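Local coordinates for ORC1-type DNA replication protein 2 (Aeropyrum pernix, PDB 1W5T) that binds DNA and takes part in regulating DNA replication, carrying an ATP-binding AAA+ domain followed by a winged-helix domain, at residues N18-E23 with K65-K70; L24-G29 with Y221-Q226; I328-L333 with T382-A387. All blocks are in the same frame, centred on the assembly; numbering follows the deposited sequence.

Contact 1 of 3, residues N18-E23 with K65-K70; sequences NYIPPE and KTTLAK. With MG (magnesium ion), chain E; ANP (phosphoaminophosphonic acid-adenylate ester), chain D.
Ile-20 crosses Lys-70 and touches Thr-67 where the N-terminal loop passes the first turns of helix 65-82, which begins with the last residues of the Walker A P-loop of this AAA+ ATPase. The meeting is apolar: CD1 of Ile-20 comes within 3.9 Å of Lys-70 CD, the side chains at about a right angle. Next to it, CG of Pro-21 comes to 3.9 Å from C2 of the ANP adenine. Lys-70 runs out extended past CG, and its ammonium makes a cation-pi contact with Tyr-91. The side chain of Lys-65 can be followed atom by atom. CB sits about equally far from the beta-phosphate oxygens O1B and O2B of ANP, CG and CD pass along O2B, and CE stays against O2B while nearing O3G. Bends at chi3 (-58°) and chi4 (-81°) curl the chain round the phosphates and bring NZ to 2.9 Å from both O2B and O3G of ANP, one cation bridging beta and gamma groups. The adjacent Thr-66 gives its OG1 to the magnesium ion, which also holds O1B, O2G and two waters. Thr-67 grips the alpha-phosphate twice: its backbone N reaches O1A of ANP at 2.8 Å and 165°, and its hydroxyl donates to the same oxygen. That hydroxyl also accepts a weak hydrogen bond from the ribose, Thr-67 OG1 to ANP O2' 2.9 Å.

Contact 2 of 3, residues L24-G29 with Y221-Q226; sequences LRVRRG and YTILEQ. With ANP (phosphoaminophosphonic acid-adenylate ester), chain D.
Arg-25 and Val-26 of the N-terminal loop lean on one side of helix 217-231 in the ATPase lid. The extended Arg-25 chain crosses Gln-226 at a slant, with guanidinium and amide planes 36° apart, and CB of Gln-226 lies 3.8 Å above the plane of one guanidinium face, toward its rim. At the guanidinium edge, in plane, a water takes a hydrogen bond from Arg-25 NH1 and donates to Glu-225 OE2 and Thr-222 O; NH2 forms a salt bridge with Glu-229. A second water joins Arg-25 N to Gln-226 OE1, while NE2 of that amide bonds to Glu-23 O. Val-26 CG2, anti to the carbonyl carbon, fits against Thr-222 CB and Ile-223 CG1, each 3.8 Å from it. With CG1 anti to its carbonyl carbon (chi1 -64°), Ile-223 brings CD1 over the adenine to 3.8 Å from ANP C6, and its CG2 toward N3. Leu-24 CD2 approaches N1 of ANP at 3.6 Å. An alanine in place of Ile-223 is likely to leave a gap beside the adenine and strip Val-26 CG2 of part of its apolar support. Within the two segments, Val-26 O accepts from the adenine amino group, ANP N6, at 2.9 Å. The segments themselves thus meet directly through mostly apolar contacts, their polar links running through one water beside adenine N1 and another at Glu-225.

Contact 3 of 3, residues I328-L333 with T382-A387; sequences INAGLL and TLFRLA
With CG anti to the carbonyl carbon (chi1 -66°), Phe-384 turns its ring edge toward Ala-330 CA, while Leu-333, its CG anti to the backbone N (chi1 -171°), extends from helix 330-345 to meet the ring. This is the C-terminal winged-helix domain, where strand 328-329 pairs antiparallel with strand 382-386 and turns directly into helix 330-345. Leu-333 CD2 comes to 3.7 Å from Phe-384 CD1, the side chains crossing at about a right angle. Thr-382 CG2, from the same strand as the ring, covers one of its faces near the rim. Ile-317 of helix 308-322 and Leu-359 of helix 352-364 also touch Phe-384, setting it between sheet and helices. Ile-328 and Phe-384 share one side of the sheet and form a hydrogen-bonded pair: Ile-328 N to Phe-384 O at 2.9 Å is nearly straight, and the return bond from Phe-384 N to Ile-328 O is more bent. Asn-329 and Leu-383 are the following non-hydrogen-bonded pair on the other side of the sheet, where Leu-383 CD2 touches Asn-329 CB at 3.8 Å. One further backbone bond follows from the first helical residue, Ala-330 N to Thr-382 O at 2.8 Å. The same carbonyl oxygen also receives a CA-H...O contact, Asn-329 CA lying 3.4 Å from Thr-382 O.

How the contacts relate
Contacts 1 and 2 are neighbours, their centres 11 Å apart, and both touch the same nucleotide. Their segments alternate along the chain: the continuous N-terminal run 18-29 meets first helix 65-82 of the ATPase core, then helix 217-231 of the lid, so it links the two parts across the nucleotide. Packing of Leu-68 on Leu-24 and of Pro-21 on Gln-226 joins them directly. Contact 3 follows later in the sequence; its centre is 39 Å from that of contact 1 and 36 Å from that of contact 2. It lies in the winged-helix domain, away from the nucleotide site, nearest atoms about 15 Å from contact 1 and about 17 Å from contact 2.

Contact 1 of 3, residues N18-E23 with K65-K70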
# COMPACT_ATOMS: atom_id res chain seq x y z
N ASN A 18 -10.11 -8.63 -4.28
CA ASN A 18 -9.92 -7.85 -5.47
C ASN A 18 -11.19 -7.39 -6.19
O ASN A 18 -11.15 -7.10 -7.39
CB ASN A 18 -8.90 -8.46 -6.43
CG ASN A 18 -9.03 -9.91 -6.57
OD1 ASN A 18 -10.07 -10.43 -7.03
ND2 ASN A 18 -7.97 -10.62 -6.18
N TYR A 19 -12.30 -7.31 -5.45
CA TYR A 19 -13.44 -6.66 -6.02
C TYR A 19 -13.16 -5.16 -6.10
O TYR A 19 -12.70 -4.55 -5.12
CB TYR A 19 -14.69 -6.93 -5.19
CG TYR A 19 -15.87 -6.12 -5.61
CD1 TYR A 19 -16.68 -6.54 -6.69
CD2 TYR A 19 -16.20 -4.94 -4.95
CE1 TYR A 19 -17.81 -5.79 -7.09
CE2 TYR A 19 -17.31 -4.18 -5.33
CZ TYR A 19 -18.12 -4.61 -6.39
OH TYR A 19 -19.22 -3.86 -6.77
N ILE A 20 -13.43 -4.60 -7.27
CA ILE A 20 -13.35 -3.15 -7.51
C ILE A 20 -14.76 -2.60 -7.70
O ILE A 20 -15.49 -3.06 -8.57
CB ILE A 20 -12.54 -2.87 -8.81
CG1 ILE A 20 -11.18 -3.66 -8.80
CG2 ILE A 20 -12.32 -1.37 -8.99
CD1 ILE A 20 -10.16 -3.14 -7.73
N PRO A 21 -15.17 -1.65 -6.87
CA PRO A 21 -16.53 -1.15 -6.96
C PRO A 21 -16.74 -0.40 -8.28
O PRO A 21 -15.75 0.08 -8.82
CB PRO A 21 -16.69 -0.29 -5.70
CG PRO A 21 -15.39 -0.13 -5.15
CD PRO A 21 -14.43 -1.07 -5.74
N PRO A 22 -17.97 -0.33 -8.81
CA PRO A 22 -18.22 0.35 -10.10
C PRO A 22 -17.96 1.87 -10.03
O PRO A 22 -17.79 2.50 -11.06
CB PRO A 22 -19.71 0.11 -10.38
CG PRO A 22 -20.33 -0.23 -9.03
CD PRO A 22 -19.21 -0.85 -8.20
N GLU A 23 -17.94 2.44 -8.82
CA GLU A 23 -17.63 3.87 -8.61
C GLU A 23 -16.84 4.02 -7.34
O GLU A 23 -16.96 3.17 -6.46
CB GLU A 23 -18.93 4.69 -8.48
CG GLU A 23 -19.39 5.26 -9.83
CD GLU A 23 -20.29 6.49 -9.69
OE1 GLU A 23 -20.86 6.66 -8.57
OE2 GLU A 23 -20.43 7.28 -10.69
N LYS A 65 -4.36 1.67 -2.05
CA LYS A 65 -3.32 1.78 -3.06
C LYS A 65 -3.65 1.01 -4.34
O LYS A 65 -3.69 1.58 -5.46
CB LYS A 65 -1.97 1.30 -2.49
CG LYS A 65 -1.38 2.24 -1.47
CD LYS A 65 -0.03 1.77 -0.93
CE LYS A 65 -0.04 0.38 -0.29
NZ LYS A 65 -0.53 0.34 1.14
N THR A 66 -3.90 -0.29 -4.19
CA THR A 66 -4.20 -1.15 -5.32
C THR A 66 -5.53 -0.79 -5.98
O THR A 66 -5.59 -0.66 -7.19
CB THR A 66 -4.15 -2.64 -4.87
OG1 THR A 66 -2.84 -2.92 -4.39
CG2 THR A 66 -4.29 -3.57 -6.05
N THR A 67 -6.56 -0.62 -5.17
CA THR A 67 -7.89 -0.23 -5.64
C THR A 67 -7.90 1.09 -6.41
O THR A 67 -8.50 1.17 -7.44
CB THR A 67 -8.86 -0.13 -4.44
OG1 THR A 67 -9.05 -1.44 -3.91
CG2 THR A 67 -10.29 0.31 -4.91
N LEU A 68 -7.27 2.12 -5.87
CA LEU A 68 -7.16 3.39 -6.59
C LEU A 68 -6.48 3.19 -7.94
O LEU A 68 -6.91 3.76 -8.93
CB LEU A 68 -6.34 4.41 -5.80
CG LEU A 68 -6.24 5.82 -6.43
CD1 LEU A 68 -7.63 6.41 -6.78
CD2 LEU A 68 -5.41 6.78 -5.53
N ALA A 69 -5.40 2.42 -7.96
CA ALA A 69 -4.64 2.29 -9.19
C ALA A 69 -5.49 1.57 -10.24
O ALA A 69 -5.55 2.01 -11.38
CB ALA A 69 -3.30 1.55 -8.93
N LYS A 70 -6.17 0.50 -9.84
CA LYS A 70 -6.94 -0.25 -10.82
C LYS A 70 -8.16 0.50 -11.22
O LYS A 70 -8.51 0.51 -12.39
CB LYS A 70 -7.35 -1.62 -10.34
CG LYS A 70 -6.25 -2.59 -10.24
CD LYS A 70 -6.78 -3.83 -9.54
CE LYS A 70 -5.97 -5.05 -9.94
NZ LYS A 70 -6.25 -6.11 -8.96
MG MG E . -1.99 -3.36 -2.32
PG ANP D . -1.89 -3.35 1.31
O1G ANP D . -2.03 -4.79 1.98
O2G ANP D . -1.24 -3.54 -0.13
O3G ANP D . -1.04 -2.34 2.19
PB ANP D . -3.83 -1.56 -0.08
O1B ANP D . -3.28 -1.83 -1.54
O2B ANP D . -3.28 -0.20 0.42
N3B ANP D . -3.50 -2.82 1.03
PA ANP D . -6.46 -2.13 -1.10
O1A ANP D . -6.63 -1.26 -2.44
O2A ANP D . -6.05 -3.60 -1.50
O3A ANP D . -5.46 -1.43 -0.05
O5' ANP D . -7.83 -2.05 -0.25
C5' ANP D . -8.24 -2.80 0.91
C4' ANP D . -9.74 -3.09 0.71
O4' ANP D . -10.50 -1.88 0.85
C3' ANP D . -10.07 -3.58 -0.69
O3' ANP D . -11.15 -4.46 -0.59
C2' ANP D . -10.53 -2.34 -1.45
O2' ANP D . -11.38 -2.56 -2.57
C1' ANP D . -11.24 -1.57 -0.34
N9 ANP D . -11.07 -0.14 -0.53
C8 ANP D . -9.94 0.60 -0.21
N7 ANP D . -10.09 1.91 -0.50
C5 ANP D . -11.34 2.08 -0.98
C6 ANP D . -12.24 3.15 -1.51
N6 ANP D . -11.86 4.46 -1.58
N1 ANP D . -13.49 2.81 -1.95
C2 ANP D . -13.95 1.58 -1.92
N3 ANP D . -13.23 0.51 -1.48
C4 ANP D . -11.92 0.74 -1.00
O HOH W 1 -0.19 -2.39 -2.99
O HOH W 2 -3.77 -4.65 -2.33

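Contact 2 of 3, residues L24-G29 with Y221-Q226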
# COMPACT_ATOMS: atom_id res chain seq x y z
N LEU A 24 -16.05 5.07 -7.20
CA LEU A 24 -15.44 5.37 -5.90
C LEU A 24 -16.17 6.49 -5.18
O LEU A 24 -16.52 7.49 -5.78
CB LEU A 24 -13.97 5.75 -6.01
CG LEU A 24 -12.91 4.68 -6.33
CD1 LEU A 24 -11.50 5.29 -6.25
CD2 LEU A 24 -13.01 3.46 -5.48
N ARG A 25 -16.38 6.34 -3.88
CA ARG A 25 -17.06 7.39 -3.11
C ARG A 25 -16.15 8.11 -2.10
O ARG A 25 -16.53 9.09 -1.45
CB ARG A 25 -18.28 6.80 -2.38
CG ARG A 25 -19.36 6.29 -3.31
CD ARG A 25 -20.71 6.27 -2.67
NE ARG A 25 -21.66 5.47 -3.46
CZ ARG A 25 -22.62 4.71 -2.93
NH1 ARG A 25 -22.77 4.64 -1.61
NH2 ARG A 25 -23.44 4.04 -3.73
N VAL A 26 -14.96 7.56 -1.96
CA VAL A 26 -13.89 8.11 -1.20
C VAL A 26 -12.72 7.92 -2.14
O VAL A 26 -12.64 6.91 -2.82
CB VAL A 26 -13.64 7.32 0.11
CG1 VAL A 26 -12.51 7.98 0.93
CG2 VAL A 26 -14.94 7.19 0.95
N ARG A 27 -11.83 8.91 -2.20
CA ARG A 27 -10.69 8.96 -3.14
C ARG A 27 -11.12 9.20 -4.63
O ARG A 27 -10.34 8.99 -5.59
CB ARG A 27 -9.74 7.75 -2.95
CG ARG A 27 -9.29 7.50 -1.48
CD ARG A 27 -8.57 8.71 -0.77
NE ARG A 27 -8.18 8.40 0.62
CZ ARG A 27 -8.56 9.11 1.70
NH1 ARG A 27 -9.33 10.19 1.60
NH2 ARG A 27 -8.16 8.71 2.90
N ARG A 28 -12.36 9.65 -4.81
CA ARG A 28 -12.88 9.87 -6.14
C ARG A 28 -12.07 10.97 -6.83
O ARG A 28 -11.64 10.80 -7.98
CB ARG A 28 -14.38 10.18 -6.10
CG ARG A 28 -14.97 10.42 -7.45
CD ARG A 28 -16.09 11.42 -7.45
NE ARG A 28 -17.27 10.88 -6.80
CZ ARG A 28 -17.75 11.15 -5.57
NH1 ARG A 28 -18.84 10.49 -5.21
NH2 ARG A 28 -17.21 12.03 -4.72
N GLY A 29 -11.83 12.08 -6.13
CA GLY A 29 -11.05 13.17 -6.67
C GLY A 29 -9.64 12.77 -7.04
O GLY A 29 -9.16 13.17 -8.11
N TYR A 221 -17.08 4.62 6.91
CA TYR A 221 -18.51 4.49 6.92
C TYR A 221 -19.04 4.51 5.49
O TYR A 221 -19.81 3.64 5.07
CB TYR A 221 -19.20 5.56 7.78
CG TYR A 221 -20.70 5.42 7.62
CD1 TYR A 221 -21.36 6.05 6.58
CD2 TYR A 221 -21.43 4.53 8.44
CE1 TYR A 221 -22.69 5.86 6.38
CE2 TYR A 221 -22.79 4.36 8.26
CZ TYR A 221 -23.40 5.03 7.23
OH TYR A 221 -24.72 4.88 7.00
N THR A 222 -18.63 5.53 4.74
CA THR A 222 -18.94 5.61 3.33
C THR A 222 -18.53 4.34 2.59
O THR A 222 -19.28 3.84 1.75
CB THR A 222 -18.27 6.86 2.70
OG1 THR A 222 -18.77 8.02 3.36
CG2 THR A 222 -18.73 7.07 1.30
N ILE A 223 -17.36 3.81 2.90
CA ILE A 223 -16.92 2.59 2.20
C ILE A 223 -17.77 1.35 2.53
O ILE A 223 -18.10 0.57 1.64
CB ILE A 223 -15.39 2.33 2.38
CG1 ILE A 223 -14.59 3.48 1.74
CG2 ILE A 223 -15.01 0.91 1.83
CD1 ILE A 223 -13.05 3.55 2.16
N LEU A 224 -18.15 1.21 3.79
CA LEU A 224 -18.96 0.07 4.21
C LEU A 224 -20.38 0.20 3.65
O LEU A 224 -21.04 -0.79 3.28
CB LEU A 224 -18.98 -0.05 5.75
CG LEU A 224 -17.62 -0.40 6.37
CD1 LEU A 224 -17.63 -0.27 7.90
CD2 LEU A 224 -17.12 -1.77 5.92
N GLU A 225 -20.84 1.43 3.56
CA GLU A 225 -22.21 1.65 3.10
C GLU A 225 -22.41 1.23 1.63
O GLU A 225 -23.41 0.61 1.31
CB GLU A 225 -22.67 3.07 3.37
CG GLU A 225 -24.00 3.40 2.74
CD GLU A 225 -24.35 4.87 2.88
OE1 GLU A 225 -25.28 5.21 3.61
OE2 GLU A 225 -23.69 5.70 2.23
N GLN A 226 -21.43 1.57 0.79
CA GLN A 226 -21.33 1.09 -0.57
C GLN A 226 -21.17 -0.45 -0.66
O GLN A 226 -21.83 -1.07 -1.48
CB GLN A 226 -20.16 1.81 -1.30
CG GLN A 226 -19.92 1.38 -2.73
CD GLN A 226 -18.75 2.09 -3.37
OE1 GLN A 226 -17.64 2.12 -2.80
NE2 GLN A 226 -18.97 2.68 -4.55
PG ANP D . -1.89 -3.35 1.31
O1G ANP D . -2.03 -4.79 1.98
O2G ANP D . -1.24 -3.54 -0.13
O3G ANP D . -1.04 -2.34 2.19
PB ANP D . -3.83 -1.56 -0.08
O1B ANP D . -3.28 -1.83 -1.54
O2B ANP D . -3.28 -0.20 0.42
N3B ANP D . -3.50 -2.82 1.03
PA ANP D . -6.46 -2.13 -1.10
O1A ANP D . -6.63 -1.26 -2.44
O2A ANP D . -6.05 -3.60 -1.50
O3A ANP D . -5.46 -1.43 -0.05
O5' ANP D . -7.83 -2.05 -0.25
C5' ANP D . -8.24 -2.80 0.91
C4' ANP D . -9.74 -3.09 0.71
O4' ANP D . -10.50 -1.88 0.85
C3' ANP D . -10.07 -3.58 -0.69
O3' ANP D . -11.15 -4.46 -0.59
C2' ANP D . -10.53 -2.34 -1.45
O2' ANP D . -11.38 -2.56 -2.57
C1' ANP D . -11.24 -1.57 -0.34
N9 ANP D . -11.07 -0.14 -0.53
C8 ANP D . -9.94 0.60 -0.21
N7 ANP D . -10.09 1.91 -0.50
C5 ANP D . -11.34 2.08 -0.98
C6 ANP D . -12.24 3.15 -1.51
N6 ANP D . -11.86 4.46 -1.58
N1 ANP D . -13.49 2.81 -1.95
C2 ANP D . -13.95 1.58 -1.92
N3 ANP D . -13.23 0.51 -1.48
C4 ANP D . -11.92 0.74 -1.00
O HOH W 3 -15.88 4.26 -2.53
O HOH W 4 -21.56 5.37 0.67

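Contact 3 of 3, residues I328-L333 with T382-A387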
# COMPACT_ATOMS: atom_id res chain seq x y z
N ILE A 328 6.01 9.25 26.93
CA ILE A 328 7.17 9.21 27.84
C ILE A 328 8.22 10.25 27.43
O ILE A 328 8.54 10.40 26.25
CB ILE A 328 7.81 7.78 27.94
CG1 ILE A 328 8.95 7.75 28.97
CG2 ILE A 328 8.28 7.26 26.57
CD1 ILE A 328 9.62 6.41 29.17
N ASN A 329 8.76 10.98 28.39
CA ASN A 329 9.64 12.08 28.05
C ASN A 329 11.03 11.60 27.77
O ASN A 329 11.44 10.54 28.26
CB ASN A 329 9.62 13.20 29.10
CG ASN A 329 9.96 12.73 30.50
OD1 ASN A 329 9.07 12.34 31.28
ND2 ASN A 329 11.25 12.79 30.84
N ALA A 330 11.74 12.38 26.96
CA ALA A 330 13.08 12.07 26.50
C ALA A 330 14.00 11.63 27.63
O ALA A 330 14.75 10.64 27.49
CB ALA A 330 13.68 13.26 25.80
N GLY A 331 13.93 12.37 28.74
CA GLY A 331 14.79 12.14 29.89
C GLY A 331 14.64 10.77 30.46
O GLY A 331 15.61 10.03 30.55
N LEU A 332 13.43 10.43 30.88
CA LEU A 332 13.08 9.10 31.38
C LEU A 332 13.40 7.98 30.36
O LEU A 332 13.93 6.91 30.73
CB LEU A 332 11.59 9.04 31.75
CG LEU A 332 10.99 8.42 33.03
CD1 LEU A 332 9.63 7.79 32.75
CD2 LEU A 332 11.89 7.44 33.79
N LEU A 333 13.08 8.20 29.09
CA LEU A 333 13.36 7.19 28.07
C LEU A 333 14.84 6.80 28.08
O LEU A 333 15.16 5.61 28.21
CB LEU A 333 12.87 7.66 26.69
CG LEU A 333 12.88 6.67 25.52
CD1 LEU A 333 12.25 5.30 25.87
CD2 LEU A 333 12.22 7.25 24.31
N THR A 382 11.12 16.30 24.65
CA THR A 382 10.39 15.57 23.61
C THR A 382 9.58 14.47 24.27
O THR A 382 10.07 13.78 25.17
CB THR A 382 11.32 15.00 22.48
OG1 THR A 382 11.98 16.06 21.77
CG2 THR A 382 10.51 14.37 21.36
N LEU A 383 8.35 14.31 23.81
CA LEU A 383 7.49 13.22 24.26
C LEU A 383 7.41 12.19 23.14
O LEU A 383 7.44 12.56 21.98
CB LEU A 383 6.10 13.75 24.67
CG LEU A 383 6.04 14.93 25.68
CD1 LEU A 383 4.58 15.23 26.09
CD2 LEU A 383 6.87 14.66 26.94
N PHE A 384 7.34 10.91 23.51
CA PHE A 384 7.32 9.82 22.54
C PHE A 384 6.24 8.86 22.93
O PHE A 384 6.02 8.64 24.13
CB PHE A 384 8.63 9.06 22.55
CG PHE A 384 9.80 9.85 22.07
CD1 PHE A 384 10.72 10.39 22.98
CD2 PHE A 384 10.03 10.02 20.72
CE1 PHE A 384 11.82 11.12 22.54
CE2 PHE A 384 11.14 10.74 20.26
CZ PHE A 384 12.04 11.29 21.18
N ARG A 385 5.57 8.28 21.95
CA ARG A 385 4.60 7.21 22.20
C ARG A 385 4.64 6.13 21.11
O ARG A 385 5.06 6.36 19.99
CB ARG A 385 3.19 7.80 22.36
CG ARG A 385 2.29 7.75 21.09
CD ARG A 385 0.93 8.41 21.22
NE ARG A 385 0.62 9.24 20.06
CZ ARG A 385 -0.50 9.94 19.90
NH1 ARG A 385 -1.46 9.93 20.82
NH2 ARG A 385 -0.66 10.68 18.81
N LEU A 386 4.23 4.92 21.44
CA LEU A 386 3.94 3.96 20.39
C LEU A 386 2.80 4.49 19.54
O LEU A 386 1.86 5.11 20.06
CB LEU A 386 3.56 2.61 20.99
CG LEU A 386 3.84 1.47 20.00
CD1 LEU A 386 5.37 1.38 19.83
CD2 LEU A 386 3.25 0.20 20.51
N ALA A 387 2.88 4.27 18.24
CA ALA A 387 1.76 4.55 17.33
C ALA A 387 0.51 3.88 17.90
O ALA A 387 0.50 2.68 18.14
CB ALA A 387 2.08 4.02 15.94